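Local structure of 3-oxoacyl-[acyl-carrier protein] synthase (Thermus thermophilus, 1UB7) at residues Ala44-Thr50 with Ala137-Lys142; Gly8-Pro12 with Leu53-Ala57; Val167-Tyr171 with Thr318-Ala322. The protein probably catalyses the first condensation step of bacterial fatty acid synthesis, joining an acetyl group from acetyl-CoA to malonyl-ACP as a homodimer. All coordinates share one frame; numbering follows the deposited sequence.

Contact 1: residues Ala44-Thr50 with Ala137-Lys142; sequences AAEDEYT and AEALSK
K142 turns sharply at its CB-CG bond (chi2 -74°) and then runs extended across the loop 44-50, while Y49, with CG opposite its carbonyl carbon (chi1 -64°), offers the face of its ring to the arriving ammonium. K142 NZ stands 4.1 Å from the centroid of the Y49 ring and 19° off its normal, a cation-pi contact over the face. K142 NZ also donates to E48 O at 3.0 Å, approaching from above the carbonyl plane, and more weakly to A45 O at 3.3 Å. The latter oxygen also accepts E48 N, the closing bond of the type I turn from A45 to E48. A water donates to A44 O (2.6 Å) and to S141 OG (2.8 Å) and receives a weak bond from K142 NZ; S141 OG is further tied to D157. Towards the start of helix 50-64 the contact becomes apolar: T50 CG2 lies 4.0 Å from A137 CB, while T50 OG1, bonded to T81 O, rests against A139. In the second subunit P195 packs on Y49 and V193 on K142, so the lysine works close to the dimer interface. E48 OE1, which accepts A45 N, is 6.6 Å from K142 NZ, and E48 OE2 is held by Y10 OH and K56 NZ; the carboxylate thus makes no direct ion pair with K142, whose charge is probably stabilised in part by carbonyl dipoles and the aromatic face.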
ATOM      1  N   ALA A  44      -7.131 -21.541   4.480  1.00 49.60           N
ATOM      2  CA  ALA A  44      -8.371 -20.991   3.934  1.00 52.94           C
ATOM      3  C   ALA A  44      -9.121 -21.981   3.058  1.00 52.48           C
ATOM      4  O   ALA A  44      -8.511 -22.744   2.306  1.00 52.17           O
ATOM      5  CB  ALA A  44      -8.072 -19.719   3.137  1.00 47.99           C
ATOM      6  N   ALA A  45     -10.447 -21.962   3.149  1.00 48.17           N
ATOM      7  CA  ALA A  45     -11.250 -22.864   2.337  1.00 53.42           C
ATOM      8  C   ALA A  45     -10.925 -22.614   0.862  1.00 60.09           C
ATOM      9  O   ALA A  45     -10.347 -21.580   0.506  1.00 60.33           O
ATOM     10  CB  ALA A  45     -12.727 -22.644   2.606  1.00 52.73           C
ATOM     11  N   GLU A  46     -11.303 -23.560   0.009  1.00 63.43           N
ATOM     12  CA  GLU A  46     -11.021 -23.474  -1.417  1.00 62.58           C
ATOM     13  C   GLU A  46     -11.376 -22.133  -2.053  1.00 59.28           C
ATOM     14  O   GLU A  46     -10.588 -21.571  -2.815  1.00 58.33           O
ATOM     15  CB  GLU A  46     -11.758 -24.587  -2.156  1.00 70.59           C
ATOM     16  CG  GLU A  46     -11.280 -24.789  -3.589  1.00 80.40           C
ATOM     17  CD  GLU A  46     -12.258 -25.604  -4.419  1.00 87.86           C
ATOM     18  OE1 GLU A  46     -12.723 -26.657  -3.927  1.00 88.73           O
ATOM     19  OE2 GLU A  46     -12.557 -25.192  -5.564  1.00 89.78           O
ATOM     20  N   ASP A  47     -12.564 -21.628  -1.751  1.00 52.33           N
ATOM     21  CA  ASP A  47     -13.008 -20.366  -2.316  1.00 53.99           C
ATOM     22  C   ASP A  47     -13.007 -19.261  -1.258  1.00 56.35           C
ATOM     23  O   ASP A  47     -13.887 -18.395  -1.245  1.00 56.17           O
ATOM     24  CB  ASP A  47     -14.408 -20.548  -2.879  1.00 65.83           C
ATOM     25  CG  ASP A  47     -15.399 -20.984  -1.813  1.00 76.23           C
ATOM     26  OD1 ASP A  47     -14.957 -21.561  -0.791  1.00 82.09           O
ATOM     27  OD2 ASP A  47     -16.616 -20.761  -1.990  1.00 85.07           O
ATOM     28  N   GLU A  48     -12.026 -19.294  -0.362  1.00 51.59           N
ATOM     29  CA  GLU A  48     -11.923 -18.281   0.681  1.00 45.87           C
ATOM     30  C   GLU A  48     -10.623 -17.526   0.462  1.00 44.98           C
ATOM     31  O   GLU A  48      -9.548 -18.096   0.611  1.00 47.32           O
ATOM     32  CB  GLU A  48     -11.919 -18.950   2.054  1.00 46.88           C
ATOM     33  CG  GLU A  48     -11.751 -18.007   3.224  1.00 51.91           C
ATOM     34  CD  GLU A  48     -11.795 -18.731   4.570  1.00 53.98           C
ATOM     35  OE1 GLU A  48     -11.211 -19.830   4.666  1.00 59.18           O
ATOM     36  OE2 GLU A  48     -12.395 -18.197   5.534  1.00 49.42           O
ATOM     37  N   TYR A  49     -10.710 -16.246   0.104  1.00 43.20           N
ATOM     38  CA  TYR A  49      -9.503 -15.455  -0.151  1.00 40.63           C
ATOM     39  C   TYR A  49      -9.171 -14.377   0.864  1.00 35.67           C
ATOM     40  O   TYR A  49      -9.889 -14.187   1.851  1.00 35.95           O
ATOM     41  CB  TYR A  49      -9.568 -14.850  -1.544  1.00 42.51           C
ATOM     42  CG  TYR A  49      -9.573 -15.917  -2.603  1.00 52.03           C
ATOM     43  CD1 TYR A  49     -10.759 -16.549  -2.982  1.00 55.45           C
ATOM     44  CD2 TYR A  49      -8.380 -16.360  -3.169  1.00 58.99           C
ATOM     45  CE1 TYR A  49     -10.756 -17.601  -3.898  1.00 60.73           C
ATOM     46  CE2 TYR A  49      -8.364 -17.412  -4.084  1.00 66.52           C
ATOM     47  CZ  TYR A  49      -9.554 -18.025  -4.442  1.00 64.50           C
ATOM     48  OH  TYR A  49      -9.532 -19.056  -5.351  1.00 69.12           O
ATOM     49  N   THR A  50      -8.072 -13.672   0.618  1.00 31.36           N
ATOM     50  CA  THR A  50      -7.633 -12.623   1.539  1.00 38.45           C
ATOM     51  C   THR A  50      -8.729 -11.647   1.966  1.00 36.48           C
ATOM     52  O   THR A  50      -8.812 -11.284   3.145  1.00 32.77           O
ATOM     53  CB  THR A  50      -6.460 -11.834   0.964  1.00 39.84           C
ATOM     54  OG1 THR A  50      -5.301 -12.677   0.936  1.00 38.19           O
ATOM     55  CG2 THR A  50      -6.184 -10.589   1.815  1.00 34.09           C
ATOM     56  N   ALA A 137      -4.134  -9.022   6.826  1.00 33.81           N
ATOM     57  CA  ALA A 137      -4.721 -10.251   6.284  1.00 35.05           C
ATOM     58  C   ALA A 137      -3.896 -10.897   5.174  1.00 38.20           C
ATOM     59  O   ALA A 137      -3.526 -10.242   4.193  1.00 31.08           O
ATOM     60  CB  ALA A 137      -6.141  -9.969   5.774  1.00 34.25           C
ATOM     61  N   GLU A 138      -3.655 -12.204   5.327  1.00 43.40           N
ATOM     62  CA  GLU A 138      -2.848 -12.998   4.387  1.00 41.43           C
ATOM     63  C   GLU A 138      -3.385 -14.382   4.060  1.00 37.81           C
ATOM     64  O   GLU A 138      -3.761 -15.128   4.951  1.00 44.18           O
ATOM     65  CB  GLU A 138      -1.438 -13.193   4.945  1.00 39.29           C
ATOM     66  CG  GLU A 138      -0.599 -11.943   4.984  1.00 52.08           C
ATOM     67  CD  GLU A 138       0.102 -11.678   3.673  1.00 50.49           C
ATOM     68  OE1 GLU A 138      -0.528 -11.835   2.606  1.00 52.59           O
ATOM     69  OE2 GLU A 138       1.290 -11.300   3.713  1.00 60.30           O
ATOM     70  N   ALA A 139      -3.397 -14.724   2.778  1.00 40.01           N
ATOM     71  CA  ALA A 139      -3.825 -16.050   2.338  1.00 39.83           C
ATOM     72  C   ALA A 139      -2.593 -16.644   1.654  1.00 39.56           C
ATOM     73  O   ALA A 139      -2.567 -16.825   0.442  1.00 37.74           O
ATOM     74  CB  ALA A 139      -4.977 -15.944   1.347  1.00 45.04           C
ATOM     75  N   LEU A 140      -1.565 -16.932   2.438  1.00 39.65           N
ATOM     76  CA  LEU A 140      -0.329 -17.467   1.886  1.00 47.69           C
ATOM     77  C   LEU A 140      -0.506 -18.809   1.210  1.00 48.39           C
ATOM     78  O   LEU A 140       0.222 -19.136   0.277  1.00 50.24           O
ATOM     79  CB  LEU A 140       0.728 -17.551   2.981  1.00 42.86           C
ATOM     80  CG  LEU A 140       1.104 -16.132   3.420  1.00 56.22           C
ATOM     81  CD1 LEU A 140       1.797 -16.143   4.782  1.00 51.17           C
ATOM     82  CD2 LEU A 140       1.969 -15.498   2.325  1.00 38.84           C
ATOM     83  N   SER A 141      -1.491 -19.575   1.660  1.00 48.11           N
ATOM     84  CA  SER A 141      -1.741 -20.884   1.077  1.00 49.13           C
ATOM     85  C   SER A 141      -2.100 -20.784  -0.395  1.00 44.75           C
ATOM     86  O   SER A 141      -2.320 -21.794  -1.049  1.00 56.69           O
ATOM     87  CB  SER A 141      -2.871 -21.593   1.825  1.00 43.67           C
ATOM     88  OG  SER A 141      -4.108 -20.954   1.606  1.00 41.26           O
ATOM     89  N   LYS A 142      -2.148 -19.571  -0.925  1.00 44.37           N
ATOM     90  CA  LYS A 142      -2.514 -19.398  -2.328  1.00 49.15           C
ATOM     91  C   LYS A 142      -1.315 -19.152  -3.237  1.00 47.26           C
ATOM     92  O   LYS A 142      -1.448 -19.218  -4.457  1.00 49.12           O
ATOM     93  CB  LYS A 142      -3.498 -18.233  -2.478  1.00 47.68           C
ATOM     94  CG  LYS A 142      -4.639 -18.232  -1.474  1.00 50.61           C
ATOM     95  CD  LYS A 142      -5.688 -19.278  -1.762  1.00 49.18           C
ATOM     96  CE  LYS A 142      -6.850 -19.145  -0.784  1.00 49.56           C
ATOM     97  NZ  LYS A 142      -8.026 -19.975  -1.169  1.00 52.89           N
TER
HETATM   98  O   HOH W   1      -6.475 -22.149   0.806  1.00 45.93           O

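Contact 2: residues Gly8-Pro12 with Leu53-Ala57; sequences GAYVP and LAFKA
Y10 OH and K56 NZ both grip one oxygen of E48: the tyrosine by a hydrogen bond to OE2, the lysine by a salt bridge to the same atom. This shared acceptor holds the two side chains alongside each other, pointing the same way, and their shafts become the body of the contact. K56 CB sits over the centre of the Y10 ring, 3.5 Å from the centroid and 13° off the normal, a CH-pi contact; farther out, K56 CD comes to 3.4 Å from Y10 CZ. The ring reaches the helix because Y10 carries CG opposite its own backbone N (chi1 168°). At the ring's edge, in its plane, L53 CD2 lies 3.8 Å from Y10 CE2, and the same methyl meets P12 CG at 3.8 Å. Backbones approach closely at the small residues, with A9 CA and A57 CA 4.3 Å apart. The short segments of strand 8-10 and helix 53-57 pass 6.9 Å from each other, their directions 138° apart. A9 and V11 touch L284 of helix 281-292; separately, on the helix, F55 packs on P198 of the second subunit. Strand 3-10, outermost within the chain in its five-stranded mixed sheet, is thus packed between helices, an arrangement consistent with the layered alpha-beta-alpha-beta-alpha architecture of the thiolase fold.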
ATOM      1  N   GLY A   8     -10.154  -7.458  16.585  1.00 28.64           N
ATOM      2  CA  GLY A   8     -10.813  -8.708  16.257  1.00 21.74           C
ATOM      3  C   GLY A   8      -9.878  -9.479  15.338  1.00 24.70           C
ATOM      4  O   GLY A   8      -8.993  -8.871  14.729  1.00 21.06           O
ATOM      5  N   ALA A   9     -10.046 -10.800  15.229  1.00 30.50           N
ATOM      6  CA  ALA A   9      -9.197 -11.614  14.352  1.00 29.30           C
ATOM      7  C   ALA A   9      -9.911 -12.883  13.937  1.00 32.18           C
ATOM      8  O   ALA A   9     -10.949 -13.224  14.488  1.00 38.00           O
ATOM      9  CB  ALA A   9      -7.867 -11.946  15.033  1.00 24.15           C
ATOM     10  N   TYR A  10      -9.346 -13.588  12.967  1.00 36.99           N
ATOM     11  CA  TYR A  10      -9.967 -14.797  12.439  1.00 35.65           C
ATOM     12  C   TYR A  10      -8.936 -15.701  11.789  1.00 38.68           C
ATOM     13  O   TYR A  10      -7.941 -15.222  11.249  1.00 41.40           O
ATOM     14  CB  TYR A  10     -10.994 -14.396  11.371  1.00 35.81           C
ATOM     15  CG  TYR A  10     -11.521 -15.536  10.511  1.00 36.01           C
ATOM     16  CD1 TYR A  10     -12.642 -16.276  10.901  1.00 33.95           C
ATOM     17  CD2 TYR A  10     -10.925 -15.845   9.281  1.00 38.17           C
ATOM     18  CE1 TYR A  10     -13.162 -17.287  10.083  1.00 30.99           C
ATOM     19  CE2 TYR A  10     -11.436 -16.852   8.456  1.00 25.29           C
ATOM     20  CZ  TYR A  10     -12.556 -17.564   8.867  1.00 35.70           C
ATOM     21  OH  TYR A  10     -13.091 -18.533   8.057  1.00 33.91           O
ATOM     22  N   VAL A  11      -9.159 -17.009  11.860  1.00 38.64           N
ATOM     23  CA  VAL A  11      -8.275 -17.958  11.187  1.00 35.25           C
ATOM     24  C   VAL A  11      -9.211 -18.893  10.487  1.00 35.69           C
ATOM     25  O   VAL A  11     -10.320 -19.126  10.949  1.00 35.25           O
ATOM     26  CB  VAL A  11      -7.393 -18.798  12.134  1.00 37.26           C
ATOM     27  CG1 VAL A  11      -6.169 -18.003  12.554  1.00 31.20           C
ATOM     28  CG2 VAL A  11      -8.196 -19.259  13.332  1.00 31.13           C
ATOM     29  N   PRO A  12      -8.800 -19.416   9.334  1.00 40.89           N
ATOM     30  CA  PRO A  12      -9.717 -20.333   8.658  1.00 42.17           C
ATOM     31  C   PRO A  12     -10.005 -21.547   9.555  1.00 45.67           C
ATOM     32  O   PRO A  12      -9.239 -21.864  10.473  1.00 36.79           O
ATOM     33  CB  PRO A  12      -8.957 -20.702   7.386  1.00 42.75           C
ATOM     34  CG  PRO A  12      -8.132 -19.491   7.123  1.00 43.41           C
ATOM     35  CD  PRO A  12      -7.624 -19.127   8.501  1.00 40.44           C
ATOM     36  N   LEU A  53     -10.873 -13.348   4.511  1.00 32.47           N
ATOM     37  CA  LEU A  53     -10.236 -13.411   5.804  1.00 34.52           C
ATOM     38  C   LEU A  53     -10.373 -12.025   6.429  1.00 34.15           C
ATOM     39  O   LEU A  53     -10.621 -11.908   7.629  1.00 33.70           O
ATOM     40  CB  LEU A  53      -8.764 -13.793   5.660  1.00 36.59           C
ATOM     41  CG  LEU A  53      -8.451 -15.057   4.845  1.00 43.95           C
ATOM     42  CD1 LEU A  53      -6.937 -15.278   4.824  1.00 33.91           C
ATOM     43  CD2 LEU A  53      -9.162 -16.267   5.455  1.00 34.49           C
ATOM     44  N   ALA A  54     -10.233 -10.980   5.609  1.00 30.85           N
ATOM     45  CA  ALA A  54     -10.347  -9.608   6.099  1.00 29.44           C
ATOM     46  C   ALA A  54     -11.776  -9.329   6.576  1.00 31.35           C
ATOM     47  O   ALA A  54     -11.969  -8.731   7.642  1.00 30.55           O
ATOM     48  CB  ALA A  54      -9.944  -8.612   5.008  1.00 26.82           C
ATOM     49  N   PHE A  55     -12.772  -9.763   5.799  1.00 28.98           N
ATOM     50  CA  PHE A  55     -14.163  -9.547   6.192  1.00 29.89           C
ATOM     51  C   PHE A  55     -14.423 -10.234   7.531  1.00 32.80           C
ATOM     52  O   PHE A  55     -14.961  -9.627   8.461  1.00 31.17           O
ATOM     53  CB  PHE A  55     -15.151 -10.108   5.154  1.00 30.71           C
ATOM     54  CG  PHE A  55     -15.050  -9.479   3.779  1.00 36.34           C
ATOM     55  CD1 PHE A  55     -14.443  -8.231   3.589  1.00 27.73           C
ATOM     56  CD2 PHE A  55     -15.574 -10.147   2.665  1.00 33.22           C
ATOM     57  CE1 PHE A  55     -14.354  -7.664   2.308  1.00 27.54           C
ATOM     58  CE2 PHE A  55     -15.491  -9.588   1.384  1.00 31.31           C
ATOM     59  CZ  PHE A  55     -14.876  -8.342   1.209  1.00 29.42           C
ATOM     60  N   LYS A  56     -14.030 -11.503   7.627  1.00 39.84           N
ATOM     61  CA  LYS A  56     -14.227 -12.266   8.850  1.00 38.88           C
ATOM     62  C   LYS A  56     -13.524 -11.671  10.064  1.00 32.76           C
ATOM     63  O   LYS A  56     -14.045 -11.732  11.176  1.00 36.12           O
ATOM     64  CB  LYS A  56     -13.812 -13.730   8.637  1.00 42.26           C
ATOM     65  CG  LYS A  56     -14.948 -14.575   8.065  1.00 44.24           C
ATOM     66  CD  LYS A  56     -14.476 -15.504   6.972  1.00 49.13           C
ATOM     67  CE  LYS A  56     -15.652 -16.114   6.206  1.00 49.33           C
ATOM     68  NZ  LYS A  56     -15.163 -16.953   5.059  1.00 47.07           N
ATOM     69  N   ALA A  57     -12.353 -11.083   9.869  1.00 32.33           N
ATOM     70  CA  ALA A  57     -11.652 -10.487  11.001  1.00 27.52           C
ATOM     71  C   ALA A  57     -12.425  -9.264  11.472  1.00 26.63           C
ATOM     72  O   ALA A  57     -12.537  -9.020  12.666  1.00 33.87           O
ATOM     73  CB  ALA A  57     -10.237 -10.091  10.608  1.00 28.27           C
TER

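Contact 3: residues Val167-Tyr171 with Thr318-Ala322; sequences VREGY and TWGGA
A type II turn from R168 to Y171 folds over the C-terminal tail, and a nearly straight hydrogen bond from R168 N to G321 O (2.9 Å, 177° at the hydrogen) fastens the two backbones; the donor is tilted somewhat out of the carbonyl plane. G321 is the piece on which the side chains converge. Having no side chain of its own, it can lay its CA over the Y171 ring, 3.7 Å from the centroid and 27° off the normal, in a CH-pi contact offset toward the rim. The ring arrives there because Y171 CG is opposite the carbonyl carbon (chi1 -54°). At the ring's edge, near its plane, W319 O lies 3.1 Å from Y171 CD2, and T318 CG2 approaches the same carbon obliquely at 3.8 Å.

The long arm of R168 folds back, bent at chi3, and sets one guanidinium face above G321 CA, with NH2 3.5 Å from that carbon. Its charge is shared between carboxylates: A322 OXT, at the guanidinium edge, makes only a long salt bridge to NH2 (3.8 Å), while E297 is the stronger partner. E297 also accepts G321 N, so a residue outside both segments clamps arginine and tail together. On the turn's other flank, V167 CB lies 3.6 Å from G321 O. T318 OG1 bonds to H300, and the T318 backbone pairs with G172, where strands 311-318 and 172-180 run antiparallel.

Much of the contact is thus carried by the main chain of a glycine, which supplies a carbonyl acceptor, a CH donor to the ring and a CA over which the guanidinium face can lie. The exposed terminal carboxylate adds what is probably a modest electrostatic pull to this hold on the chain end.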
ATOM      1  N   VAL A 167      -7.611   8.308  21.826  1.00 41.99           N
ATOM      2  CA  VAL A 167      -7.849   7.638  23.108  1.00 41.00           C
ATOM      3  C   VAL A 167      -7.582   8.617  24.256  1.00 48.18           C
ATOM      4  O   VAL A 167      -6.949   9.664  24.069  1.00 45.17           O
ATOM      5  CB  VAL A 167      -6.961   6.383  23.300  1.00 34.94           C
ATOM      6  CG1 VAL A 167      -7.426   5.282  22.384  1.00 31.38           C
ATOM      7  CG2 VAL A 167      -5.502   6.716  23.046  1.00 32.48           C
ATOM      8  N   ARG A 168      -8.065   8.277  25.445  1.00 51.80           N
ATOM      9  CA  ARG A 168      -7.887   9.145  26.599  1.00 56.88           C
ATOM     10  C   ARG A 168      -6.433   9.508  26.903  1.00 60.57           C
ATOM     11  O   ARG A 168      -5.489   8.784  26.544  1.00 51.92           O
ATOM     12  CB  ARG A 168      -8.557   8.523  27.836  1.00 55.86           C
ATOM     13  CG  ARG A 168     -10.052   8.851  27.923  1.00 61.87           C
ATOM     14  CD  ARG A 168     -10.760   8.229  29.127  1.00 66.40           C
ATOM     15  NE  ARG A 168     -11.010   6.798  28.953  1.00 69.26           N
ATOM     16  CZ  ARG A 168     -10.260   5.834  29.477  1.00 70.70           C
ATOM     17  NH1 ARG A 168      -9.203   6.135  30.222  1.00 73.25           N
ATOM     18  NH2 ARG A 168     -10.562   4.563  29.251  1.00 63.20           N
ATOM     19  N   GLU A 169      -6.277  10.664  27.545  1.00 63.88           N
ATOM     20  CA  GLU A 169      -4.978  11.185  27.940  1.00 67.24           C
ATOM     21  C   GLU A 169      -4.219  10.092  28.692  1.00 64.66           C
ATOM     22  O   GLU A 169      -4.747   9.507  29.636  1.00 62.04           O
ATOM     23  CB  GLU A 169      -5.182  12.403  28.844  1.00 78.62           C
ATOM     24  CG  GLU A 169      -3.899  13.051  29.338  1.00 94.11           C
ATOM     25  CD  GLU A 169      -3.094  13.668  28.215  1.00101.10           C
ATOM     26  OE1 GLU A 169      -3.597  14.616  27.573  1.00107.92           O
ATOM     27  OE2 GLU A 169      -1.960  13.205  27.971  1.00106.03           O
ATOM     28  N   GLY A 170      -2.988   9.815  28.269  1.00 60.97           N
ATOM     29  CA  GLY A 170      -2.200   8.786  28.927  1.00 58.24           C
ATOM     30  C   GLY A 170      -2.150   7.442  28.208  1.00 58.45           C
ATOM     31  O   GLY A 170      -1.250   6.637  28.458  1.00 54.77           O
ATOM     32  N   TYR A 171      -3.107   7.191  27.315  1.00 56.46           N
ATOM     33  CA  TYR A 171      -3.135   5.926  26.581  1.00 55.48           C
ATOM     34  C   TYR A 171      -2.820   6.100  25.104  1.00 57.74           C
ATOM     35  O   TYR A 171      -2.814   7.224  24.581  1.00 58.37           O
ATOM     36  CB  TYR A 171      -4.507   5.260  26.696  1.00 55.90           C
ATOM     37  CG  TYR A 171      -4.988   5.077  28.113  1.00 57.92           C
ATOM     38  CD1 TYR A 171      -5.541   6.143  28.825  1.00 59.52           C
ATOM     39  CD2 TYR A 171      -4.852   3.852  28.758  1.00 51.31           C
ATOM     40  CE1 TYR A 171      -5.946   5.989  30.153  1.00 61.45           C
ATOM     41  CE2 TYR A 171      -5.250   3.689  30.080  1.00 57.75           C
ATOM     42  CZ  TYR A 171      -5.795   4.760  30.772  1.00 58.91           C
ATOM     43  OH  TYR A 171      -6.185   4.603  32.081  1.00 61.69           O
ATOM     44  N   THR A 318       0.252   1.980  24.868  1.00 49.62           N
ATOM     45  CA  THR A 318      -0.303   1.846  26.208  1.00 45.29           C
ATOM     46  C   THR A 318      -1.758   1.461  25.933  1.00 49.21           C
ATOM     47  O   THR A 318      -2.561   2.293  25.503  1.00 45.57           O
ATOM     48  CB  THR A 318      -0.243   3.177  26.988  1.00 47.08           C
ATOM     49  OG1 THR A 318       1.111   3.437  27.395  1.00 45.55           O
ATOM     50  CG2 THR A 318      -1.136   3.117  28.218  1.00 47.58           C
ATOM     51  N   TRP A 319      -2.076   0.189  26.175  1.00 48.20           N
ATOM     52  CA  TRP A 319      -3.401  -0.372  25.922  1.00 46.94           C
ATOM     53  C   TRP A 319      -4.624   0.358  26.491  1.00 47.93           C
ATOM     54  O   TRP A 319      -4.566   0.991  27.545  1.00 47.43           O
ATOM     55  CB  TRP A 319      -3.433  -1.832  26.391  1.00 41.69           C
ATOM     56  CG  TRP A 319      -4.443  -2.647  25.656  1.00 44.99           C
ATOM     57  CD1 TRP A 319      -5.695  -2.993  26.083  1.00 42.35           C
ATOM     58  CD2 TRP A 319      -4.315  -3.164  24.321  1.00 50.17           C
ATOM     59  NE1 TRP A 319      -6.357  -3.691  25.093  1.00 45.17           N
ATOM     60  CE2 TRP A 319      -5.535  -3.809  24.002  1.00 48.23           C
ATOM     61  CE3 TRP A 319      -3.290  -3.143  23.363  1.00 43.43           C
ATOM     62  CZ2 TRP A 319      -5.757  -4.429  22.759  1.00 55.77           C
ATOM     63  CZ3 TRP A 319      -3.511  -3.763  22.125  1.00 45.26           C
ATOM     64  CH2 TRP A 319      -4.735  -4.395  21.837  1.00 44.77           C
ATOM     65  N   GLY A 320      -5.736   0.259  25.771  1.00 43.43           N
ATOM     66  CA  GLY A 320      -6.963   0.871  26.236  1.00 44.65           C
ATOM     67  C   GLY A 320      -7.096   2.358  26.000  1.00 47.05           C
ATOM     68  O   GLY A 320      -6.615   2.888  24.998  1.00 48.29           O
ATOM     69  N   GLY A 321      -7.741   3.030  26.947  1.00 47.60           N
ATOM     70  CA  GLY A 321      -7.963   4.457  26.842  1.00 52.21           C
ATOM     71  C   GLY A 321      -9.173   4.701  25.963  1.00 56.93           C
ATOM     72  O   GLY A 321      -9.540   5.849  25.711  1.00 57.21           O
ATOM     73  N   ALA A 322      -9.798   3.615  25.507  1.00 60.48           N
ATOM     74  CA  ALA A 322     -10.960   3.692  24.627  1.00 58.54           C
ATOM     75  C   ALA A 322     -11.986   4.644  25.175  1.00 60.43           C
ATOM     76  O   ALA A 322     -12.074   5.774  24.657  1.00 64.30           O
ATOM     77  CB  ALA A 322     -11.577   2.318  24.450  1.00 59.53           C
ATOM     78  OXT ALA A 322     -12.676   4.248  26.129  1.00 66.91           O
TER

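How the contacts relate
Contact 2 is the buried member, contact 1 is partly buried at the dimer interface, and contact 3 lies at the periphery, across the chain's centre from contact 1. Contacts 1 and 2 meet through E48 and share one mixed sheet: strands 3-10 and 131-138 both belong to it, and helix 50-64 begins in one contact and packs in the other. Contact 3 lies at strand ends of the other sheet, its centre about 34 Å from that of contact 1 and about 25 Å from that of contact 2. A lysine serves each of the first two, one through its charged tip, the other mainly through its methylenes, whereas contact 3 relies on glycine backbone and arginine.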